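Local coordinates for protein disulphide isomerase (Xylella fastidiosa, PDB 3FK8) that probably rearranges or exchanges disulphide bonds in other proteins through a thioredoxin-like fold, at residues Leu34-Asn39 / Ala94-Asn99; Ala38-Asp43 / Gly72-Asn77. One frame throughout, in Å; residues are numbered along the deposited sequence.

Contact 1: Leu34-Asn39 / Ala94-Asn99; sequences LVFGAN and AVVVVN
Leu34 and Phe36 of one strand face Val96 and Ala94 of the next in the central sheet of a thioredoxin fold, where strands 32-37 and 94-98 run antiparallel. Pairing alternates in the usual way: Leu34 with Val96 and Phe36 with Ala94 are hydrogen-bonded pairs, and Val35 with Val95 between them is a non-hydrogen-bonded one. Four backbone bonds close the two hydrogen-bonded pairs, among them Leu34 N to Val96 O at 2.9 Å and Phe36 N to Ala94 O at 2.8 Å.

The strand alternation sorts the side chains onto two faces. On the face of Leu34, Phe36, Ala94 and Val96, the phenylalanine ring slants across the valine, so that its CE2 corner reaches CG2 of Val96 at 3.7 Å. That methyl lies anti to the carbonyl carbon of Val96, while CG1 takes the place opposite the backbone N (chi1 180°); only CG2 meets the ring. Ala94 O sits at the edge of the same ring, in its plane. Leu34 turns its CG beside its own backbone N (chi1 -56°), and from there CD1 meets CG2 of Val98, the two side chains crossing at a slant, 4.1 Å apart. Val18 and Leu22 of helix 14-28 cover this end of the face, touching Leu34 and Val98 respectively.

On the other face Val35 and Val95 run alongside each other, their branches leaving the sheet in one direction, and both methyls of Val35 lie against CG1 of Val95, CG2 slightly closer at 4.1 Å. All the touching residues are buried, as befits the middle of a core sheet. Between the two strands, Leu34 O accepts the N-H of Val96 and also lies 3.1 Å from Val95 CA, a CA-H...O contact.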
ATOM      1  N   LEU A  34      -0.967  -0.915   3.966  1.00 10.15           N
ATOM      2  CA  LEU A  34      -1.791  -1.608   2.977  1.00 10.27           C
ATOM      3  C   LEU A  34      -1.778  -0.792   1.671  1.00 10.23           C
ATOM      4  O   LEU A  34      -2.121   0.398   1.691  1.00 10.94           O
ATOM      5  CB  LEU A  34      -3.212  -1.694   3.469  1.00 11.55           C
ATOM      6  CG  LEU A  34      -3.487  -2.340   4.814  1.00 14.93           C
ATOM      7  CD1 LEU A  34      -4.969  -2.461   5.125  1.00 16.34           C
ATOM      8  CD2 LEU A  34      -2.806  -3.694   4.902  1.00 17.69           C
ATOM      9  N   VAL A  35      -1.358  -1.430   0.590  1.00 10.07           N
ATOM     10  CA  VAL A  35      -1.250  -0.753  -0.704  1.00  9.89           C
ATOM     11  C   VAL A  35      -2.260  -1.361  -1.634  1.00  8.89           C
ATOM     12  O   VAL A  35      -2.161  -2.546  -1.995  1.00 10.03           O
ATOM     13  CB  VAL A  35       0.167  -0.859  -1.328  1.00 10.70           C
ATOM     14  CG1 VAL A  35       0.234  -0.011  -2.569  1.00 12.17           C
ATOM     15  CG2 VAL A  35       1.236  -0.469  -0.285  1.00 12.84           C
ATOM     16  N   PHE A  36      -3.288  -0.578  -1.975  1.00  9.01           N
ATOM     17  CA  PHE A  36      -4.371  -1.044  -2.870  1.00  8.66           C
ATOM     18  C   PHE A  36      -4.081  -0.617  -4.302  1.00  9.52           C
ATOM     19  O   PHE A  36      -3.842   0.561  -4.571  1.00 10.77           O
ATOM     20  CB  PHE A  36      -5.685  -0.420  -2.436  1.00  9.40           C
ATOM     21  CG  PHE A  36      -6.198  -0.903  -1.111  1.00  9.64           C
ATOM     22  CD1 PHE A  36      -7.202  -1.894  -1.064  1.00 10.27           C
ATOM     23  CD2 PHE A  36      -5.711  -0.393   0.095  1.00 10.99           C
ATOM     24  CE1 PHE A  36      -7.684  -2.337   0.178  1.00 12.46           C
ATOM     25  CE2 PHE A  36      -6.223  -0.852   1.326  1.00 12.18           C
ATOM     26  CZ  PHE A  36      -7.179  -1.785   1.360  1.00 13.36           C
ATOM     27  N   GLY A  37      -4.153  -1.551  -5.249  1.00  8.94           N
ATOM     28  CA  GLY A  37      -3.840  -1.211  -6.624  1.00  9.29           C
ATOM     29  C   GLY A  37      -4.131  -2.393  -7.517  1.00  8.96           C
ATOM     30  O   GLY A  37      -4.812  -3.357  -7.116  1.00  9.97           O
ATOM     31  N   ALA A  38      -3.601  -2.362  -8.738  1.00  9.77           N
ATOM     32  CA  ALA A  38      -3.838  -3.441  -9.675  1.00  9.84           C
ATOM     33  C   ALA A  38      -2.739  -3.395 -10.714  1.00 10.52           C
ATOM     34  O   ALA A  38      -2.148  -2.341 -10.994  1.00 11.78           O
ATOM     35  CB  ALA A  38      -5.192  -3.321 -10.345  1.00 12.14           C
ATOM     36  N   ASN A  39      -2.524  -4.517 -11.403  1.00 11.24           N
ATOM     37  CA  ASN A  39      -1.443  -4.612 -12.377  1.00 12.79           C
ATOM     38  C   ASN A  39      -1.663  -3.812 -13.644  1.00 13.58           C
ATOM     39  O   ASN A  39      -0.684  -3.436 -14.285  1.00 16.17           O
ATOM     40  CB  ASN A  39      -1.187  -6.090 -12.712  1.00 14.04           C
ATOM     41  CG  ASN A  39      -0.608  -6.848 -11.543  1.00 14.43           C
ATOM     42  OD1 ASN A  39       0.217  -6.335 -10.799  1.00 14.54           O
ATOM     43  ND2 ASN A  39      -1.072  -8.065 -11.343  1.00 17.27           N
ATOM     44  N   ALA A  94      -3.623   3.495  -3.741  1.00  9.67           N
ATOM     45  CA  ALA A  94      -4.069   4.119  -2.486  1.00  9.85           C
ATOM     46  C   ALA A  94      -3.481   3.370  -1.330  1.00  9.60           C
ATOM     47  O   ALA A  94      -3.202   2.186  -1.436  1.00 10.71           O
ATOM     48  CB  ALA A  94      -5.576   4.135  -2.404  1.00 11.49           C
ATOM     49  N   VAL A  95      -3.259   4.054  -0.216  1.00  8.94           N
ATOM     50  CA  VAL A  95      -2.660   3.392   0.931  1.00  9.57           C
ATOM     51  C   VAL A  95      -3.473   3.619   2.206  1.00  9.81           C
ATOM     52  O   VAL A  95      -4.177   4.634   2.338  1.00 10.73           O
ATOM     53  CB  VAL A  95      -1.142   3.682   1.141  1.00 12.02           C
ATOM     54  CG1 VAL A  95      -0.244   3.336  -0.149  1.00 12.83           C
ATOM     55  CG2 VAL A  95      -0.962   5.064   1.425  1.00 15.19           C
ATOM     56  N   VAL A  96      -3.362   2.647   3.099  1.00  9.14           N
ATOM     57  CA  VAL A  96      -3.861   2.756   4.472  1.00  9.88           C
ATOM     58  C   VAL A  96      -2.682   2.442   5.382  1.00 10.37           C
ATOM     59  O   VAL A  96      -1.982   1.468   5.161  1.00 11.58           O
ATOM     60  CB  VAL A  96      -5.027   1.764   4.754  1.00  9.46           C
ATOM     61  CG1 VAL A  96      -5.533   1.876   6.192  1.00 12.46           C
ATOM     62  CG2 VAL A  96      -6.131   1.977   3.783  1.00 11.58           C
ATOM     63  N   VAL A  97      -2.488   3.247   6.428  1.00 11.66           N
ATOM     64  CA  VAL A  97      -1.486   2.948   7.451  1.00 12.91           C
ATOM     65  C   VAL A  97      -2.315   2.496   8.663  1.00 12.02           C
ATOM     66  O   VAL A  97      -3.196   3.229   9.130  1.00 12.42           O
ATOM     67  CB  VAL A  97      -0.675   4.225   7.829  1.00 14.43           C
ATOM     68  CG1 VAL A  97       0.276   3.966   9.011  1.00 16.69           C
ATOM     69  CG2 VAL A  97       0.068   4.771   6.601  1.00 16.57           C
ATOM     70  N   VAL A  98      -2.059   1.290   9.145  1.00 12.41           N
ATOM     71  CA  VAL A  98      -2.745   0.781  10.325  1.00 13.02           C
ATOM     72  C   VAL A  98      -1.698   0.726  11.438  1.00 14.99           C
ATOM     73  O   VAL A  98      -0.612   0.148  11.254  1.00 17.14           O
ATOM     74  CB  VAL A  98      -3.310  -0.643  10.042  1.00 13.09           C
ATOM     75  CG1 VAL A  98      -4.163  -1.186  11.208  1.00 15.72           C
ATOM     76  CG2 VAL A  98      -4.133  -0.600   8.734  1.00 14.01           C
ATOM     77  N   ASN A  99      -2.021   1.259  12.604  1.00 16.32           N
ATOM     78  CA  ASN A  99      -1.084   1.226  13.729  1.00 18.58           C
ATOM     79  C   ASN A  99      -0.945  -0.178  14.249  1.00 19.06           C
ATOM     80  O   ASN A  99      -1.689  -1.093  13.898  1.00 19.08           O
ATOM     81  CB  ASN A  99      -1.558   2.144  14.857  1.00 19.71           C
ATOM     82  CG  ASN A  99      -1.369   3.590  14.528  1.00 25.56           C
ATOM     83  OD1 ASN A  99      -0.437   3.980  13.800  1.00 29.27           O
ATOM     84  ND2 ASN A  99      -2.255   4.407  15.048  1.00 30.79           N
TER

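Contact 2: Ala38-Asp43 / Gly72-Asn77; sequences ANWCTD and GNFDRN. With FMT (formic acid), chain B.
Trp40 gives its indole N-H to a backbone carbonyl from an uncommon direction: NE1 stands 2.8 Å from Gly72 O, yet 55° out of the carbonyl plane and therefore off the lone pairs. The bond is nonetheless nearly straight at the hydrogen, and the oxygen lies in the indole plane. The side chain reaches it with CG between the backbone N and the carbonyl carbon (chi1 62°).

Other groups frame the same ring. Asn73 lays ND2 over one face, 3.2 Å above the plane toward the rim, its amide tilted 31° from the indole; Cys41 CB is on the opposite face. Phe74 crosses at about a right angle, bringing CE2 to the indole edge 3.8 Å from CZ2. Ala38 CB packs against Gly72 O as well, at 3.4 Å. Gly72 has a positive phi, which favours glycine, and Asn73 centres an inverse gamma turn.

A formic acid molecule, probably from the crystallisation liquor, lies at another part of the indole edge, and its O1 accepts the Thr42 N-H at 3.1 Å.

Trp40 directly precedes Cys41, which opens a thioredoxin-type CxxC pattern, probably the redox site. The Ala38-Cys41 type I turn leads from strand 32-37 into helix 42-51, with Cys41 as N-cap, while residues 72-77 connect strand 65-70 to helix 78-83; the contact thus joins two neighbouring strand-to-helix connections.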
ATOM      1  N   ALA A  38      -3.601  -2.362  -8.738  1.00  9.77           N
ATOM      2  CA  ALA A  38      -3.838  -3.441  -9.675  1.00  9.84           C
ATOM      3  C   ALA A  38      -2.739  -3.395 -10.714  1.00 10.52           C
ATOM      4  O   ALA A  38      -2.148  -2.341 -10.994  1.00 11.78           O
ATOM      5  CB  ALA A  38      -5.192  -3.321 -10.345  1.00 12.14           C
ATOM      6  N   ASN A  39      -2.524  -4.517 -11.403  1.00 11.24           N
ATOM      7  CA  ASN A  39      -1.443  -4.612 -12.377  1.00 12.79           C
ATOM      8  C   ASN A  39      -1.663  -3.812 -13.644  1.00 13.58           C
ATOM      9  O   ASN A  39      -0.684  -3.436 -14.285  1.00 16.17           O
ATOM     10  CB  ASN A  39      -1.187  -6.090 -12.712  1.00 14.04           C
ATOM     11  CG  ASN A  39      -0.608  -6.848 -11.543  1.00 14.43           C
ATOM     12  OD1 ASN A  39       0.217  -6.335 -10.799  1.00 14.54           O
ATOM     13  ND2 ASN A  39      -1.072  -8.065 -11.343  1.00 17.27           N
ATOM     14  N   TRP A  40      -2.915  -3.542 -13.993  1.00 13.29           N
ATOM     15  CA  TRP A  40      -3.210  -2.755 -15.197  1.00 14.23           C
ATOM     16  C   TRP A  40      -2.890  -1.295 -15.018  1.00 13.91           C
ATOM     17  O   TRP A  40      -2.831  -0.575 -16.010  1.00 15.68           O
ATOM     18  CB  TRP A  40      -4.683  -2.922 -15.630  1.00 15.52           C
ATOM     19  CG  TRP A  40      -5.644  -2.450 -14.623  1.00 14.63           C
ATOM     20  CD1 TRP A  40      -6.318  -3.238 -13.686  1.00 18.42           C
ATOM     21  CD2 TRP A  40      -6.086  -1.092 -14.390  1.00 16.06           C
ATOM     22  NE1 TRP A  40      -7.122  -2.432 -12.909  1.00 17.36           N
ATOM     23  CE2 TRP A  40      -6.992  -1.119 -13.289  1.00 16.34           C
ATOM     24  CE3 TRP A  40      -5.800   0.145 -14.985  1.00 18.43           C
ATOM     25  CZ2 TRP A  40      -7.624   0.041 -12.807  1.00 19.42           C
ATOM     26  CZ3 TRP A  40      -6.424   1.278 -14.515  1.00 20.07           C
ATOM     27  CH2 TRP A  40      -7.326   1.229 -13.429  1.00 20.10           C
ATOM     28  N   CYS A  41      -2.749  -0.828 -13.773  1.00 11.65           N
ATOM     29  CA  CYS A  41      -2.636   0.592 -13.526  1.00 12.35           C
ATOM     30  C   CYS A  41      -1.192   1.073 -13.541  1.00 11.24           C
ATOM     31  O   CYS A  41      -0.348   0.616 -12.757  1.00 12.44           O
ATOM     32  CB  CYS A  41      -3.252   0.872 -12.196  1.00 13.21           C
ATOM     33  SG  CYS A  41      -3.006   2.648 -11.711  1.00 17.83           S
ATOM     34  N   THR A  42      -0.902   1.944 -14.500  1.00 12.39           N
ATOM     35  CA  THR A  42       0.471   2.372 -14.695  0.50 12.26           C
ATOM     36  C   THR A  42       0.977   3.148 -13.473  1.00 10.92           C
ATOM     37  O   THR A  42       2.157   3.077 -13.164  1.00 12.08           O
ATOM     38  CB  THR A  42       0.656   3.122 -16.051  0.50 12.84           C
ATOM     39  OG1 THR A  42      -0.123   4.338 -16.074  0.50 14.99           O
ATOM     40  CG2 THR A  42       0.207   2.211 -17.154  0.50 15.01           C
ATOM     41  N   ASP A  43       0.102   3.898 -12.764  1.00 10.02           N
ATOM     42  CA  ASP A  43       0.544   4.544 -11.542  1.00  9.87           C
ATOM     43  C   ASP A  43       0.885   3.571 -10.444  1.00 10.09           C
ATOM     44  O   ASP A  43       1.854   3.742  -9.695  1.00 10.79           O
ATOM     45  CB  ASP A  43      -0.516   5.539 -11.096  1.00 10.60           C
ATOM     46  CG  ASP A  43      -0.728   6.596 -12.146  1.00 10.78           C
ATOM     47  OD1 ASP A  43       0.146   7.511 -12.271  1.00 11.22           O
ATOM     48  OD2 ASP A  43      -1.712   6.513 -12.893  1.00 12.82           O
ATOM     49  N   GLY A  72      -8.186  -5.470  -8.780  1.00 10.70           N
ATOM     50  CA  GLY A  72      -8.659  -5.833 -10.125  1.00 12.03           C
ATOM     51  C   GLY A  72      -9.110  -4.604 -10.893  1.00 12.52           C
ATOM     52  O   GLY A  72      -8.584  -3.503 -10.715  1.00 13.31           O
ATOM     53  N   ASN A  73     -10.150  -4.801 -11.706  1.00 12.81           N
ATOM     54  CA  ASN A  73     -10.783  -3.658 -12.414  1.00 14.07           C
ATOM     55  C   ASN A  73     -11.817  -3.018 -11.511  1.00 13.66           C
ATOM     56  O   ASN A  73     -12.995  -2.989 -11.828  1.00 15.67           O
ATOM     57  CB  ASN A  73     -11.398  -4.113 -13.748  1.00 16.15           C
ATOM     58  CG  ASN A  73     -10.342  -4.533 -14.731  1.00 20.34           C
ATOM     59  OD1 ASN A  73     -10.346  -5.661 -15.228  1.00 29.81           O
ATOM     60  ND2 ASN A  73      -9.408  -3.645 -14.989  1.00 20.93           N
ATOM     61  N   PHE A  74     -11.368  -2.541 -10.350  1.00 12.55           N
ATOM     62  CA  PHE A  74     -12.297  -2.110  -9.318  1.00 11.74           C
ATOM     63  C   PHE A  74     -13.384  -3.169  -9.084  1.00 11.99           C
ATOM     64  O   PHE A  74     -14.576  -2.833  -8.950  1.00 12.90           O
ATOM     65  CB  PHE A  74     -12.901  -0.719  -9.601  1.00 13.00           C
ATOM     66  CG  PHE A  74     -11.862   0.341  -9.702  1.00 12.67           C
ATOM     67  CD1 PHE A  74     -11.342   0.893  -8.526  1.00 15.80           C
ATOM     68  CD2 PHE A  74     -11.409   0.807 -10.936  1.00 13.82           C
ATOM     69  CE1 PHE A  74     -10.369   1.874  -8.589  1.00 18.45           C
ATOM     70  CE2 PHE A  74     -10.431   1.809 -10.965  1.00 15.33           C
ATOM     71  CZ  PHE A  74      -9.927   2.327  -9.789  1.00 17.07           C
ATOM     72  N   ASP A  75     -12.966  -4.442  -8.962  1.00 11.56           N
ATOM     73  CA  ASP A  75     -13.932  -5.525  -8.853  1.00 11.90           C
ATOM     74  C   ASP A  75     -13.384  -6.688  -8.047  1.00 11.64           C
ATOM     75  O   ASP A  75     -13.940  -7.770  -8.099  1.00 13.94           O
ATOM     76  CB  ASP A  75     -14.434  -5.970 -10.243  1.00 13.24           C
ATOM     77  CG  ASP A  75     -13.312  -6.489 -11.164  1.00 16.04           C
ATOM     78  OD1 ASP A  75     -12.126  -6.633 -10.745  1.00 16.03           O
ATOM     79  OD2 ASP A  75     -13.612  -6.710 -12.372  1.00 18.03           O
ATOM     80  N   ARG A  76     -12.315  -6.477  -7.284  1.00 10.50           N
ATOM     81  CA  ARG A  76     -11.776  -7.526  -6.410  0.50 10.16           C
ATOM     82  C   ARG A  76     -11.464  -6.894  -5.070  1.00 10.49           C
ATOM     83  O   ARG A  76     -11.062  -5.746  -5.001  1.00  9.50           O
ATOM     84  CB  ARG A  76     -10.495  -8.101  -6.992  0.50 10.80           C
ATOM     85  CG  ARG A  76     -10.685  -8.945  -8.229  0.50 11.53           C
ATOM     86  CD  ARG A  76      -9.343  -9.111  -8.906  0.50 18.64           C
ATOM     87  NE  ARG A  76      -9.414  -9.704 -10.242  0.50 20.95           N
ATOM     88  CZ  ARG A  76      -8.386  -9.681 -11.089  0.50 21.20           C
ATOM     89  NH1 ARG A  76      -7.252  -9.089 -10.754  0.50 18.48           N
ATOM     90  NH2 ARG A  76      -8.490 -10.240 -12.280  0.50 22.90           N
ATOM     91  N   ASN A  77     -11.648  -7.650  -3.993  1.00 10.49           N
ATOM     92  CA  ASN A  77     -11.310  -7.194  -2.646  1.00 10.56           C
ATOM     93  C   ASN A  77     -11.951  -5.875  -2.257  1.00 10.18           C
ATOM     94  O   ASN A  77     -11.435  -5.142  -1.421  1.00 11.09           O
ATOM     95  CB  ASN A  77      -9.787  -7.134  -2.476  1.00 10.30           C
ATOM     96  CG  ASN A  77      -9.150  -8.478  -2.516  1.00 10.66           C
ATOM     97  OD1 ASN A  77      -8.176  -8.724  -3.287  1.00 14.07           O
ATOM     98  ND2 ASN A  77      -9.691  -9.381  -1.766  1.00 12.26           N
TER
HETATM   99  C   FMT B   1      -3.798   3.370 -15.953  1.00 31.31           C
HETATM  100  O1  FMT B   1      -3.087   2.618 -16.645  1.00 29.21           O
HETATM  101  O2  FMT B   1      -3.454   3.956 -14.911  1.00 32.46           O

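In the fold
Contacts 1 and 2 start from the same part of the chain and share Ala38 and Asn39, with their centres about 12 Å apart. Contact 1 lies in the core, about 3 Å from the centre of the chain, whereas contact 2 is partly exposed, its centre about 13 Å from that point. Strand 32-37 thus leads, through the turn Ala38-Cys41, to the helix start that carries Cys41, the first cysteine of a thioredoxin-type CxxC pattern and probably part of the redox site. Val35 of contact 1 comes near this pattern without touching it, while Trp40 of contact 2 immediately precedes it. The formic acid beside Cys41 and Thr42 lies at this same helix start.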